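Local coordinates for protein GCN5-related N-acetyltransferase (Kribbella flavida, PDB 4MY0) that probably transfers an acetyl group from acetyl-CoA to amino groups, perhaps those of aminoglycosides, as a GCN5-related N-acetyltransferase, at residues G77-M82 / L187-E192. Numbering follows the deposited sequence.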
loop_
_atom_site.group_PDB
_atom_site.type_symbol
_atom_site.label_atom_id
_atom_site.label_comp_id
_atom_site.label_asym_id
_atom_site.label_seq_id
_atom_site.Cartn_x
_atom_site.Cartn_y
_atom_site.Cartn_z
ATOM N N GLY C 77 -27.871 -29.407 -15.271
ATOM C CA GLY C 77 -27.269 -30.684 -15.623
ATOM C C GLY C 77 -27.470 -31.142 -17.064
ATOM O O GLY C 77 -27.230 -32.305 -17.381
ATOM N N ARG C 78 -27.901 -30.235 -17.941
ATOM C CA ARG C 78 -27.906 -30.518 -19.378
ATOM C C ARG C 78 -27.146 -29.438 -20.166
ATOM O O ARG C 78 -27.058 -28.284 -19.730
ATOM C CB ARG C 78 -29.337 -30.686 -19.905
ATOM C CG ARG C 78 -30.085 -31.878 -19.304
ATOM C CD ARG C 78 -30.961 -32.583 -20.342
ATOM N NE ARG C 78 -32.155 -31.818 -20.682
ATOM C CZ ARG C 78 -32.692 -31.752 -21.901
ATOM N NH1 ARG C 78 -32.139 -32.393 -22.923
ATOM N NH2 ARG C 78 -33.781 -31.027 -22.104
ATOM N N ARG C 79 -26.596 -29.809 -21.321
ATOM C CA ARG C 79 -25.817 -28.868 -22.136
ATOM C C ARG C 79 -26.706 -28.096 -23.101
ATOM O O ARG C 79 -27.469 -28.693 -23.851
ATOM C CB ARG C 79 -24.743 -29.603 -22.947
ATOM C CG ARG C 79 -23.705 -30.361 -22.120
ATOM C CD ARG C 79 -22.836 -31.186 -23.059
ATOM N NE ARG C 79 -21.933 -32.081 -22.355
ATOM C CZ ARG C 79 -22.288 -33.266 -21.866
ATOM N NH1 ARG C 79 -23.541 -33.693 -21.990
ATOM N NH2 ARG C 79 -21.391 -34.019 -21.236
ATOM N N VAL C 80 -26.600 -26.774 -23.089
ATOM C CA VAL C 80 -27.405 -25.937 -23.968
ATOM C C VAL C 80 -26.467 -25.128 -24.862
ATOM O O VAL C 80 -25.563 -24.458 -24.353
ATOM C CB VAL C 80 -28.276 -24.959 -23.147
ATOM C CG1 VAL C 80 -29.264 -24.214 -24.052
ATOM C CG2 VAL C 80 -29.006 -25.701 -22.013
ATOM N N PRO C 81 -26.666 -25.201 -26.197
ATOM C CA PRO C 81 -25.805 -24.421 -27.105
ATOM C C PRO C 81 -25.892 -22.937 -26.746
ATOM O O PRO C 81 -26.981 -22.458 -26.407
ATOM C CB PRO C 81 -26.408 -24.684 -28.488
ATOM C CG PRO C 81 -27.139 -26.046 -28.343
ATOM C CD PRO C 81 -27.685 -25.992 -26.919
HETATM N N MSE C 82 -24.769 -22.229 -26.779
HETATM C CA MSE C 82 -24.749 -20.883 -26.235
HETATM C C MSE C 82 -23.820 -19.972 -27.017
HETATM O O MSE C 82 -22.713 -20.369 -27.377
HETATM C CB MSE C 82 -24.335 -20.925 -24.760
HETATM C CG MSE C 82 -24.457 -19.578 -24.062
HETATM SE SE MSE C 82 -22.743 -18.642 -24.039
HETATM C CE MSE C 82 -22.095 -19.474 -22.404
ATOM N N LEU C 187 -21.869 -23.356 -16.040
ATOM C CA LEU C 187 -20.531 -23.710 -16.527
ATOM C C LEU C 187 -20.396 -23.790 -18.056
ATOM O O LEU C 187 -21.306 -24.263 -18.746
ATOM C CB LEU C 187 -20.095 -25.023 -15.879
ATOM C CG LEU C 187 -19.893 -24.820 -14.381
ATOM C CD1 LEU C 187 -20.725 -25.770 -13.550
ATOM C CD2 LEU C 187 -18.419 -24.938 -14.040
ATOM N N LEU C 188 -19.255 -23.334 -18.576
ATOM C CA LEU C 188 -18.979 -23.415 -20.010
ATOM C C LEU C 188 -18.583 -24.831 -20.434
ATOM O O LEU C 188 -17.916 -25.549 -19.685
ATOM C CB LEU C 188 -17.849 -22.466 -20.408
ATOM C CG LEU C 188 -18.006 -20.959 -20.235
ATOM C CD1 LEU C 188 -16.785 -20.234 -20.772
ATOM C CD2 LEU C 188 -19.242 -20.504 -20.947
ATOM N N VAL C 189 -18.990 -25.213 -21.641
ATOM C CA VAL C 189 -18.458 -26.398 -22.309
ATOM C C VAL C 189 -17.594 -25.913 -23.473
ATOM O O VAL C 189 -18.090 -25.227 -24.371
ATOM C CB VAL C 189 -19.575 -27.269 -22.894
ATOM C CG1 VAL C 189 -18.979 -28.458 -23.639
ATOM C CG2 VAL C 189 -20.525 -27.725 -21.808
ATOM N N TRP C 190 -16.309 -26.248 -23.454
ATOM C CA TRP C 190 -15.405 -25.865 -24.530
ATOM C C TRP C 190 -15.261 -27.012 -25.518
ATOM O O TRP C 190 -15.394 -28.176 -25.143
ATOM C CB TRP C 190 -14.013 -25.540 -23.971
ATOM C CG TRP C 190 -13.936 -24.303 -23.132
ATOM C CD1 TRP C 190 -14.188 -24.196 -21.790
ATOM C CD2 TRP C 190 -13.554 -22.995 -23.574
ATOM N NE1 TRP C 190 -13.998 -22.892 -21.381
ATOM C CE2 TRP C 190 -13.605 -22.140 -22.460
ATOM C CE3 TRP C 190 -13.177 -22.464 -24.811
ATOM C CZ2 TRP C 190 -13.296 -20.780 -22.550
ATOM C CZ3 TRP C 190 -12.870 -21.121 -24.895
ATOM C CH2 TRP C 190 -12.933 -20.296 -23.782
ATOM N N PRO C 191 -14.963 -26.690 -26.786
ATOM C CA PRO C 191 -14.598 -27.743 -27.750
ATOM C C PRO C 191 -13.421 -28.578 -27.234
ATOM O O PRO C 191 -12.564 -28.036 -26.526
ATOM C CB PRO C 191 -14.155 -26.949 -28.979
ATOM C CG PRO C 191 -14.837 -25.602 -28.843
ATOM C CD PRO C 191 -14.902 -25.334 -27.367
ATOM N N GLU C 192 -13.381 -29.865 -27.574
ATOM C CA GLU C 192 -12.279 -30.743 -27.167
ATOM C C GLU C 192 -10.927 -30.198 -27.627
ATOM O O GLU C 192 -9.922 -30.325 -26.918
ATOM C CB GLU C 192 -12.478 -32.161 -27.716
ATOM C CG GLU C 192 -11.289 -33.097 -27.486
ATOM C CD GLU C 192 -11.595 -34.543 -27.844
ATOM O OE1 GLU C 192 -10.682 -35.247 -28.329
ATOM O OE2 GLU C 192 -12.748 -34.976 -27.630
#
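M82, present as selenomethionine, and L188 meet methyl to methyl, and the pair illustrates how two strands that are not direct neighbours can still touch across the strand between them. CE of M82 lies 3.4 Å from CD2 of L188, tighter than ordinary carbon packing. M82 gets there by a bent chain: CG stands anti to the backbone N (chi1 -173°), and further turns about the CB-CG and CG-SE bonds bring the terminal methyl to the leucine. A second, looser apolar touch joins R79 and V189, where the aliphatic CG of the arginine rests 4.1 Å from CG2 of the valine, the two side chains crossing at about a right angle. From CG the arginine runs extended to NE, and NH1 forms a long, weak ion pair with E180. The backbones themselves stay well apart, 7.8 Å between CA of R79 and CA of V189, because strand 61-75 lies between them: V80 and M82 bond through their main chains to Q73 and F71, while L187 and V189 bond to W74 and Q72. Both R79 and V189 also pack on Q72 and W74. The contact thus joins parts of the two acetyltransferase (GNAT) family regions through side chains, with strand 78-90 and the short strand 188-189 both antiparallel to strand 61-75, strand 118-121 beyond M82, and helix 168-182 packed beside L187.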